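Local coordinates for protein omega transaminase (Pseudomonas sp., PDB 5LHA) that transfers amino groups between amines and carbonyl acceptors, probably pyruvate among them, with a pyridoxal phosphate cofactor bound here in its pyridoxamine form, at residues 147-158 with 223-234; 124-132 with 158-167. All blocks are in the same frame, centred on the assembly; numbering follows the deposited sequence.

Interaction 1 of 2, residues 147-158 with 223-234; sequences RTRFLSLRNGYH and QTIAALIAEPVQ. With PMP (4'-deoxy-4'-aminopyridoxal-5'-phosphate), chain E.
The H158 imidazole receives I229 over one face, where CG1 makes a CH-pi contact 4.0 Å from the ring centroid; ND1 is held by D264, whereas NE2 is buried without a polar partner. At the far end of the contact the R147 guanidinium has the CA of Q223 over one face and I225 O at its edge, in plane. The bond from R147 NH1 to I225 O is 3.2 Å long and nearly straight (173°), and NH2 reaches H257 O. The Y157 ring turns its edge to PMP, with CE2 3.3 Å from C4A of the cofactor; CG anti to the backbone N (chi1 178°) takes it away from 223-234. The backbone N of Y157 donates to E231 OE2 at 2.8 Å, from above the carboxylate plane, while OE1 is gripped by G235 N. Q234 NE2 binds R154 O, inside the type II turn L153-G156, at 2.9 Å, and its OE1 meets T189. Between these ends the strands run parallel, with a beta bulge at A226: R149 O takes a 2.6 Å bond from A226 N and a weak one from A227 N. L151 packs on I225 and L228. Loops carrying cofactor-pocket residues at the C-terminal ends of parallel strands are characteristic of the large domain of fold type I PLP enzymes.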
loop_
_atom_site.group_PDB
_atom_site.type_symbol
_atom_site.label_atom_id
_atom_site.label_comp_id
_atom_site.label_asym_id
_atom_site.label_seq_id
_atom_site.Cartn_x
_atom_site.Cartn_y
_atom_site.Cartn_z
ATOM N N ARG A 147 10.694 -11.062 2.476
ATOM C CA ARG A 147 11.719 -10.037 2.284
ATOM C C ARG A 147 11.266 -9.054 1.206
ATOM O O ARG A 147 11.496 -9.261 0.013
ATOM C CB ARG A 147 13.039 -10.708 1.923
ATOM C CG ARG A 147 13.589 -11.605 3.033
ATOM C CD ARG A 147 14.648 -10.856 3.810
ATOM N NE ARG A 147 15.587 -11.729 4.496
ATOM C CZ ARG A 147 16.722 -11.310 5.045
ATOM N NH1 ARG A 147 17.068 -10.030 4.976
ATOM N NH2 ARG A 147 17.513 -12.168 5.661
ATOM N N THR A 148 10.623 -7.956 1.624
ATOM C CA THR A 148 9.977 -7.057 0.671
ATOM C C THR A 148 10.340 -5.574 0.825
ATOM O O THR A 148 10.269 -4.805 -0.141
ATOM C CB THR A 148 8.459 -7.263 0.791
ATOM O OG1 THR A 148 7.767 -6.567 -0.254
ATOM C CG2 THR A 148 7.966 -6.789 2.130
ATOM N N ARG A 149 10.709 -5.152 2.028
ATOM C CA ARG A 149 10.932 -3.744 2.306
ATOM C C ARG A 149 12.296 -3.274 1.801
ATOM O O ARG A 149 13.236 -4.056 1.641
ATOM C CB ARG A 149 10.796 -3.501 3.804
ATOM C CG ARG A 149 9.387 -3.756 4.331
ATOM C CD ARG A 149 9.424 -3.735 5.839
ATOM N NE ARG A 149 8.112 -3.928 6.445
ATOM C CZ ARG A 149 7.922 -4.268 7.715
ATOM N NH1 ARG A 149 8.963 -4.510 8.504
ATOM N NH2 ARG A 149 6.691 -4.407 8.188
ATOM N N PHE A 150 12.403 -1.963 1.580
ATOM C CA PHE A 150 13.623 -1.341 1.080
ATOM C C PHE A 150 14.047 -0.221 2.022
ATOM O O PHE A 150 13.203 0.517 2.534
ATOM C CB PHE A 150 13.435 -0.759 -0.341
ATOM C CG PHE A 150 13.063 -1.778 -1.404
ATOM C CD1 PHE A 150 13.888 -2.847 -1.689
ATOM C CD2 PHE A 150 11.908 -1.619 -2.159
ATOM C CE1 PHE A 150 13.546 -3.766 -2.685
ATOM C CE2 PHE A 150 11.568 -2.526 -3.151
ATOM C CZ PHE A 150 12.391 -3.604 -3.413
ATOM N N LEU A 151 15.351 -0.086 2.248
ATOM C CA LEU A 151 15.905 1.033 2.997
ATOM C C LEU A 151 16.666 1.967 2.062
ATOM O O LEU A 151 17.307 1.522 1.109
ATOM C CB LEU A 151 16.855 0.551 4.102
ATOM C CG LEU A 151 16.335 -0.450 5.142
ATOM C CD1 LEU A 151 17.429 -0.864 6.136
ATOM C CD2 LEU A 151 15.124 0.084 5.889
ATOM N N SER A 152 16.623 3.263 2.365
ATOM C CA SER A 152 17.429 4.235 1.637
ATOM C C SER A 152 17.714 5.399 2.577
ATOM O O SER A 152 17.242 5.431 3.722
ATOM C CB SER A 152 16.757 4.689 0.325
ATOM O OG SER A 152 15.567 5.443 0.532
ATOM N N LEU A 153 18.511 6.345 2.086
ATOM C CA LEU A 153 19.061 7.432 2.876
ATOM C C LEU A 153 18.388 8.750 2.524
ATOM O O LEU A 153 17.951 8.965 1.390
ATOM C CB LEU A 153 20.572 7.562 2.643
ATOM C CG LEU A 153 21.426 6.303 2.849
ATOM C CD1 LEU A 153 22.896 6.589 2.564
ATOM C CD2 LEU A 153 21.254 5.798 4.264
ATOM N N ARG A 154 18.326 9.635 3.513
ATOM C CA ARG A 154 17.878 10.993 3.268
ATOM C C ARG A 154 18.760 11.645 2.218
ATOM O O ARG A 154 19.958 11.361 2.122
ATOM C CB ARG A 154 17.913 11.806 4.557
ATOM C CG ARG A 154 16.660 11.668 5.392
ATOM C CD ARG A 154 16.767 12.468 6.677
ATOM N NE ARG A 154 15.471 12.977 7.108
ATOM C CZ ARG A 154 14.647 12.330 7.922
ATOM N NH1 ARG A 154 14.983 11.138 8.399
ATOM N NH2 ARG A 154 13.484 12.881 8.258
ATOM N N ASN A 155 18.142 12.509 1.408
ATOM C CA ASN A 155 18.809 13.220 0.317
ATOM C C ASN A 155 19.301 12.271 -0.770
ATOM O O ASN A 155 20.000 12.695 -1.697
ATOM C CB ASN A 155 19.943 14.104 0.850
ATOM C CG ASN A 155 19.420 15.360 1.533
ATOM O OD1 ASN A 155 18.685 15.294 2.519
ATOM N ND2 ASN A 155 19.797 16.516 1.001
ATOM N N GLY A 156 18.971 10.989 -0.656
ATOM C CA GLY A 156 19.325 10.056 -1.704
ATOM C C GLY A 156 18.434 10.260 -2.918
ATOM O O GLY A 156 17.254 10.589 -2.803
ATOM N N TYR A 157 19.017 10.097 -4.100
ATOM C CA TYR A 157 18.268 10.249 -5.336
ATOM C C TYR A 157 18.512 9.043 -6.224
ATOM O O TYR A 157 19.660 8.723 -6.536
ATOM C CB TYR A 157 18.635 11.546 -6.055
ATOM C CG TYR A 157 17.904 11.695 -7.353
ATOM C CD1 TYR A 157 16.549 12.004 -7.381
ATOM C CD2 TYR A 157 18.566 11.559 -8.553
ATOM C CE1 TYR A 157 15.878 12.142 -8.581
ATOM C CE2 TYR A 157 17.908 11.706 -9.744
ATOM C CZ TYR A 157 16.577 11.992 -9.763
ATOM O OH TYR A 157 15.935 12.119 -10.962
ATOM N N HIS A 158 17.421 8.416 -6.675
ATOM C CA HIS A 158 17.495 7.157 -7.400
ATOM C C HIS A 158 16.559 7.151 -8.609
ATOM O O HIS A 158 16.062 6.093 -9.012
ATOM C CB HIS A 158 17.160 5.993 -6.459
ATOM C CG HIS A 158 17.935 6.019 -5.179
ATOM N ND1 HIS A 158 19.282 5.737 -5.121
ATOM C CD2 HIS A 158 17.565 6.350 -3.920
ATOM C CE1 HIS A 158 19.704 5.868 -3.876
ATOM N NE2 HIS A 158 18.680 6.242 -3.128
ATOM N N GLN A 223 13.869 -10.088 8.576
ATOM C CA GLN A 223 13.223 -11.008 7.650
ATOM C C GLN A 223 12.231 -10.338 6.704
ATOM O O GLN A 223 11.724 -11.010 5.802
ATOM C CB GLN A 223 12.532 -12.132 8.426
ATOM C CG GLN A 223 11.352 -11.700 9.291
ATOM C CD GLN A 223 11.756 -11.150 10.656
ATOM O OE1 GLN A 223 12.935 -10.928 10.930
ATOM N NE2 GLN A 223 10.766 -10.912 11.512
ATOM N N THR A 224 11.927 -9.055 6.876
ATOM C CA THR A 224 11.037 -8.354 5.953
ATOM C C THR A 224 11.763 -7.442 4.965
ATOM O O THR A 224 11.111 -6.838 4.109
ATOM C CB THR A 224 10.001 -7.533 6.734
ATOM O OG1 THR A 224 10.661 -6.494 7.474
ATOM C CG2 THR A 224 9.227 -8.421 7.680
ATOM N N ILE A 225 13.086 -7.351 5.031
ATOM C CA ILE A 225 13.839 -6.320 4.320
ATOM C C ILE A 225 14.579 -6.950 3.143
ATOM O O ILE A 225 15.388 -7.871 3.320
ATOM C CB ILE A 225 14.800 -5.590 5.270
ATOM C CG1 ILE A 225 14.012 -5.021 6.457
ATOM C CG2 ILE A 225 15.520 -4.474 4.534
ATOM C CD1 ILE A 225 14.868 -4.450 7.557
ATOM N N ALA A 226 14.298 -6.448 1.938
ATOM C CA ALA A 226 14.904 -6.993 0.724
ATOM C C ALA A 226 16.273 -6.381 0.446
ATOM O O ALA A 226 17.238 -7.108 0.181
ATOM C CB ALA A 226 13.976 -6.777 -0.474
ATOM N N ALA A 227 16.387 -5.053 0.508
ATOM C CA ALA A 227 17.646 -4.431 0.132
ATOM C C ALA A 227 17.762 -3.043 0.744
ATOM O O ALA A 227 16.769 -2.429 1.147
ATOM C CB ALA A 227 17.796 -4.362 -1.387
ATOM N N LEU A 228 19.008 -2.587 0.842
ATOM C CA LEU A 228 19.358 -1.209 1.155
ATOM C C LEU A 228 20.046 -0.599 -0.059
ATOM O O LEU A 228 20.980 -1.193 -0.606
ATOM C CB LEU A 228 20.281 -1.147 2.378
ATOM C CG LEU A 228 20.747 0.189 2.969
ATOM C CD1 LEU A 228 21.042 0.006 4.450
ATOM C CD2 LEU A 228 21.977 0.734 2.274
ATOM N N ILE A 229 19.608 0.590 -0.464
ATOM C CA ILE A 229 20.166 1.267 -1.629
ATOM C C ILE A 229 20.788 2.586 -1.196
ATOM O O ILE A 229 20.201 3.334 -0.405
ATOM C CB ILE A 229 19.098 1.478 -2.723
ATOM C CG1 ILE A 229 19.712 2.150 -3.949
ATOM C CG2 ILE A 229 17.873 2.219 -2.178
ATOM C CD1 ILE A 229 18.823 2.103 -5.168
ATOM N N ALA A 230 21.983 2.865 -1.710
ATOM C CA ALA A 230 22.696 4.063 -1.306
ATOM C C ALA A 230 23.696 4.444 -2.385
ATOM O O ALA A 230 24.271 3.582 -3.058
ATOM C CB ALA A 230 23.403 3.859 0.040
ATOM N N GLU A 231 23.892 5.759 -2.540
ATOM C CA GLU A 231 24.902 6.283 -3.452
ATOM C C GLU A 231 26.225 6.402 -2.713
ATOM O O GLU A 231 26.253 6.919 -1.591
ATOM C CB GLU A 231 24.506 7.656 -3.976
ATOM C CG GLU A 231 23.148 7.750 -4.638
ATOM C CD GLU A 231 22.600 9.169 -4.584
ATOM O OE1 GLU A 231 23.093 10.044 -5.322
ATOM O OE2 GLU A 231 21.705 9.423 -3.757
ATOM N N PRO A 232 27.337 5.952 -3.288
ATOM C CA PRO A 232 28.613 6.103 -2.575
ATOM C C PRO A 232 28.981 7.555 -2.314
ATOM O O PRO A 232 29.562 7.854 -1.266
ATOM C CB PRO A 232 29.612 5.394 -3.497
ATOM C CG PRO A 232 28.784 4.405 -4.256
ATOM C CD PRO A 232 27.445 5.053 -4.448
ATOM N N VAL A 233 28.650 8.467 -3.223
ATOM C CA VAL A 233 28.601 9.899 -2.938
ATOM C C VAL A 233 27.239 10.387 -3.410
ATOM O O VAL A 233 26.888 10.215 -4.584
ATOM C CB VAL A 233 29.730 10.678 -3.637
ATOM C CG1 VAL A 233 29.663 12.161 -3.293
ATOM C CG2 VAL A 233 31.088 10.117 -3.258
ATOM N N GLN A 234 26.481 11.007 -2.514
ATOM C CA GLN A 234 25.136 11.434 -2.871
ATOM C C GLN A 234 25.232 12.656 -3.763
ATOM O O GLN A 234 25.721 13.703 -3.338
ATOM C CB GLN A 234 24.318 11.735 -1.623
ATOM C CG GLN A 234 24.069 10.516 -0.791
ATOM C CD GLN A 234 23.156 10.799 0.365
ATOM O OE1 GLN A 234 23.523 11.522 1.285
ATOM N NE2 GLN A 234 21.956 10.237 0.331
HETATM N N1 PMP E . 20.335 7.622 -9.466
HETATM C C2 PMP E . 21.341 8.574 -9.468
HETATM C C2A PMP E . 22.384 8.605 -8.384
HETATM C C3 PMP E . 21.162 9.709 -10.247
HETATM O O3 PMP E . 21.917 10.829 -10.021
HETATM C C4 PMP E . 20.200 9.710 -11.255
HETATM C C4A PMP E . 20.063 10.919 -12.155
HETATM N N4A PMP E . 20.898 12.003 -11.680
HETATM C C5 PMP E . 19.364 8.604 -11.425
HETATM C C6 PMP E . 19.445 7.556 -10.510
HETATM C C5A PMP E . 18.390 8.567 -12.593
HETATM O O4P PMP E . 19.086 8.631 -13.828
HETATM P P PMP E . 18.341 8.930 -15.233
HETATM O O1P PMP E . 18.192 10.436 -15.337
HETATM O O2P PMP E . 19.228 8.435 -16.357
HETATM O O3P PMP E . 16.972 8.287 -15.313
#

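Interaction 2 of 2, residues 124-132 with 158-167. With PMP (4'-deoxy-4'-aminopyridoxal-5'-phosphate), chain E.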
loop_
_atom_site.group_PDB
_atom_site.type_symbol
_atom_site.label_atom_id
_atom_site.label_comp_id
_atom_site.label_asym_id
_atom_site.label_seq_id
_atom_site.Cartn_x
_atom_site.Cartn_y
_atom_site.Cartn_z
ATOM N N GLY A 124 19.455 5.626 -15.747
ATOM C CA GLY A 124 19.679 5.357 -14.331
ATOM C C GLY A 124 18.425 4.958 -13.573
ATOM O O GLY A 124 18.469 4.083 -12.708
ATOM N N SER A 125 17.298 5.618 -13.864
ATOM C CA SER A 125 16.033 5.233 -13.247
ATOM C C SER A 125 15.651 3.813 -13.630
ATOM O O SER A 125 15.093 3.075 -12.810
ATOM C CB SER A 125 14.927 6.198 -13.656
ATOM O OG SER A 125 15.225 7.510 -13.239
ATOM N N ASP A 126 15.902 3.427 -14.889
ATOM C CA ASP A 126 15.719 2.034 -15.292
ATOM C C ASP A 126 16.563 1.109 -14.438
ATOM O O ASP A 126 16.102 0.044 -14.016
ATOM C CB ASP A 126 16.098 1.815 -16.758
ATOM C CG ASP A 126 15.303 2.636 -17.724
ATOM O OD1 ASP A 126 14.497 3.488 -17.301
ATOM O OD2 ASP A 126 15.475 2.393 -18.942
ATOM N N ALA A 127 17.842 1.453 -14.266
ATOM C CA ALA A 127 18.743 0.592 -13.507
ATOM C C ALA A 127 18.276 0.448 -12.071
ATOM O O ALA A 127 18.353 -0.636 -11.487
ATOM C CB ALA A 127 20.165 1.146 -13.558
ATOM N N VAL A 128 17.757 1.535 -11.498
ATOM C CA VAL A 128 17.253 1.497 -10.131
ATOM C C VAL A 128 15.958 0.694 -10.066
ATOM O O VAL A 128 15.804 -0.200 -9.222
ATOM C CB VAL A 128 17.074 2.928 -9.593
ATOM C CG1 VAL A 128 16.282 2.916 -8.295
ATOM C CG2 VAL A 128 18.446 3.588 -9.400
ATOM N N GLU A 129 15.001 1.015 -10.945
ATOM C CA GLU A 129 13.758 0.252 -11.001
ATOM C C GLU A 129 14.036 -1.238 -11.143
ATOM O O GLU A 129 13.377 -2.069 -10.507
ATOM C CB GLU A 129 12.886 0.747 -12.157
ATOM C CG GLU A 129 11.394 0.460 -11.974
ATOM C CD GLU A 129 10.731 1.398 -10.964
ATOM O OE1 GLU A 129 11.462 2.120 -10.257
ATOM O OE2 GLU A 129 9.482 1.419 -10.876
ATOM N N THR A 130 14.999 -1.587 -11.996
ATOM C CA THR A 130 15.381 -2.979 -12.197
ATOM C C THR A 130 15.966 -3.592 -10.928
ATOM O O THR A 130 15.640 -4.730 -10.569
ATOM C CB THR A 130 16.383 -3.052 -13.350
ATOM O OG1 THR A 130 15.765 -2.528 -14.531
ATOM C CG2 THR A 130 16.818 -4.488 -13.620
ATOM N N ALA A 131 16.823 -2.848 -10.226
ATOM C CA ALA A 131 17.418 -3.362 -8.995
ATOM C C ALA A 131 16.363 -3.659 -7.938
ATOM O O ALA A 131 16.508 -4.612 -7.165
ATOM C CB ALA A 131 18.442 -2.366 -8.445
ATOM N N LEU A 132 15.313 -2.835 -7.865
ATOM C CA LEU A 132 14.277 -3.040 -6.852
ATOM C C LEU A 132 13.449 -4.287 -7.131
ATOM O O LEU A 132 13.267 -5.123 -6.249
ATOM C CB LEU A 132 13.375 -1.812 -6.775
ATOM C CG LEU A 132 14.115 -0.554 -6.330
ATOM C CD1 LEU A 132 13.206 0.666 -6.367
ATOM C CD2 LEU A 132 14.708 -0.761 -4.929
ATOM N N HIS A 158 17.421 8.416 -6.675
ATOM C CA HIS A 158 17.495 7.157 -7.400
ATOM C C HIS A 158 16.559 7.151 -8.609
ATOM O O HIS A 158 16.062 6.093 -9.012
ATOM C CB HIS A 158 17.160 5.993 -6.459
ATOM C CG HIS A 158 17.935 6.019 -5.179
ATOM N ND1 HIS A 158 19.282 5.737 -5.121
ATOM C CD2 HIS A 158 17.565 6.350 -3.920
ATOM C CE1 HIS A 158 19.704 5.868 -3.876
ATOM N NE2 HIS A 158 18.680 6.242 -3.128
ATOM N N GLY A 159 16.338 8.311 -9.220
ATOM C CA GLY A 159 15.501 8.390 -10.403
ATOM C C GLY A 159 14.032 8.633 -10.110
ATOM O O GLY A 159 13.610 8.822 -8.966
ATOM N N VAL A 160 13.227 8.577 -11.179
ATOM C CA VAL A 160 11.846 9.058 -11.113
ATOM C C VAL A 160 10.829 8.070 -11.675
ATOM O O VAL A 160 9.667 8.434 -11.885
ATOM C CB VAL A 160 11.697 10.408 -11.840
ATOM C CG1 VAL A 160 12.558 11.470 -11.191
ATOM C CG2 VAL A 160 12.053 10.258 -13.303
ATOM N N HIS A 161 11.227 6.818 -11.896
ATOM C CA HIS A 161 10.213 5.782 -12.001
ATOM C C HIS A 161 9.608 5.591 -10.612
ATOM O O HIS A 161 10.191 6.006 -9.606
ATOM C CB HIS A 161 10.807 4.478 -12.543
ATOM C CG HIS A 161 11.408 4.596 -13.915
ATOM N ND1 HIS A 161 10.941 5.468 -14.873
ATOM C CD2 HIS A 161 12.458 3.953 -14.481
ATOM C CE1 HIS A 161 11.667 5.352 -15.971
ATOM N NE2 HIS A 161 12.601 4.444 -15.756
ATOM N N MET A 162 8.429 4.967 -10.548
ATOM C CA MET A 162 7.694 4.984 -9.287
ATOM C C MET A 162 8.444 4.264 -8.174
ATOM O O MET A 162 8.509 4.764 -7.043
ATOM C CB MET A 162 6.301 4.389 -9.466
ATOM C CG MET A 162 5.310 5.393 -10.026
ATOM S SD MET A 162 3.623 4.775 -10.052
ATOM C CE MET A 162 2.701 6.261 -10.456
ATOM N N GLY A 163 9.052 3.119 -8.479
ATOM C CA GLY A 163 9.891 2.436 -7.511
ATOM C C GLY A 163 11.007 3.330 -7.010
ATOM O O GLY A 163 11.131 3.557 -5.805
ATOM N N GLY A 164 11.816 3.855 -7.932
ATOM C CA GLY A 164 12.911 4.731 -7.542
ATOM C C GLY A 164 12.450 6.012 -6.873
ATOM O O GLY A 164 13.126 6.532 -5.980
ATOM N N THR A 165 11.312 6.561 -7.314
ATOM C CA THR A 165 10.744 7.714 -6.619
ATOM C C THR A 165 10.398 7.363 -5.175
ATOM O O THR A 165 10.561 8.193 -4.273
ATOM C CB THR A 165 9.503 8.244 -7.350
ATOM O OG1 THR A 165 9.771 8.390 -8.751
ATOM C CG2 THR A 165 9.102 9.604 -6.801
ATOM N N SER A 166 9.903 6.143 -4.942
ATOM C CA SER A 166 9.475 5.759 -3.599
ATOM C C SER A 166 10.634 5.723 -2.610
ATOM O O SER A 166 10.432 5.974 -1.417
ATOM C CB SER A 166 8.767 4.411 -3.647
ATOM O OG SER A 166 7.747 4.450 -4.629
ATOM N N VAL A 167 11.850 5.418 -3.072
ATOM C CA VAL A 167 13.000 5.336 -2.177
ATOM C C VAL A 167 13.838 6.605 -2.173
ATOM O O VAL A 167 14.870 6.651 -1.490
ATOM C CB VAL A 167 13.877 4.109 -2.508
ATOM C CG1 VAL A 167 13.113 2.829 -2.227
ATOM C CG2 VAL A 167 14.334 4.148 -3.967
HETATM N N1 PMP E . 20.335 7.622 -9.466
HETATM C C2 PMP E . 21.341 8.574 -9.468
HETATM C C2A PMP E . 22.384 8.605 -8.384
HETATM C C3 PMP E . 21.162 9.709 -10.247
HETATM O O3 PMP E . 21.917 10.829 -10.021
HETATM C C4 PMP E . 20.200 9.710 -11.255
HETATM C C4A PMP E . 20.063 10.919 -12.155
HETATM N N4A PMP E . 20.898 12.003 -11.680
HETATM C C5 PMP E . 19.364 8.604 -11.425
HETATM C C6 PMP E . 19.445 7.556 -10.510
HETATM C C5A PMP E . 18.390 8.567 -12.593
HETATM O O4P PMP E . 19.086 8.631 -13.828
HETATM P P PMP E . 18.341 8.930 -15.233
HETATM O O1P PMP E . 18.192 10.436 -15.337
HETATM O O2P PMP E . 19.228 8.435 -16.357
HETATM O O3P PMP E . 16.972 8.287 -15.313
HETATM O O HOH W 1 13.772 5.324 -10.602
#
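D126 and H161 meet with carboxylate and imidazole nearly coplanar, 22° apart, so that H161 NE2 donates within its ring plane to D126 OD1 (2.6 Å). S125 lies against one face of that imidazole, its CB 3.7 Å from the centroid, and the ring also stacks on H161 of the third subunit. S125 OG accepts V160 N and donates to PMP O3P at 2.8 Å, linking the loop to the phosphate. G159, which has no side chain, passes with its CA 3.0 Å from S125 OG. The E129 carboxylate stands steeply to the H161 ring; its bend at chi2 (76°) turns it across the start of helix 162-166. There OE1 takes G164 N at 2.9 Å and OE2 takes G163 N at 3.0 Å, each on a syn lone pair, and OE2 also accepts M162 N of the third subunit. A leucine at E129 would probably leave these amides of the helix's first turn without their acceptor, inside a buried interface. V128 CG1 packs on H158 O, and L132 CD1 on G163. The two helical segments cross at 83°, and helix 124-141 also packs against strands 115-121, 288-291 and 260-264.

In the fold
Along the chain the segments alternate: 124-132, then 147-158 running into 158-167, and finally 223-234. The centres lie about 11 Å apart, and H158 belongs to both contacts. F150 meets L132 and V167, I229 packs on V128, and S152 OG is probably hydrogen-bonded to V167 O (2.5 Å), setting the helical segments of interaction 2 against the strand pair of interaction 1. Interaction 1 joins neighbouring strands of the mixed sheet edged by 115-121 and 184-187 and touches the second subunit at Q223; interaction 2 touches the third. Both meet one PMP, interaction 1 at its ring part, interaction 2 through hydrogen bonds to its phosphate; T330 of the third subunit binds it too, so sheet, helices and subunit interface converge there.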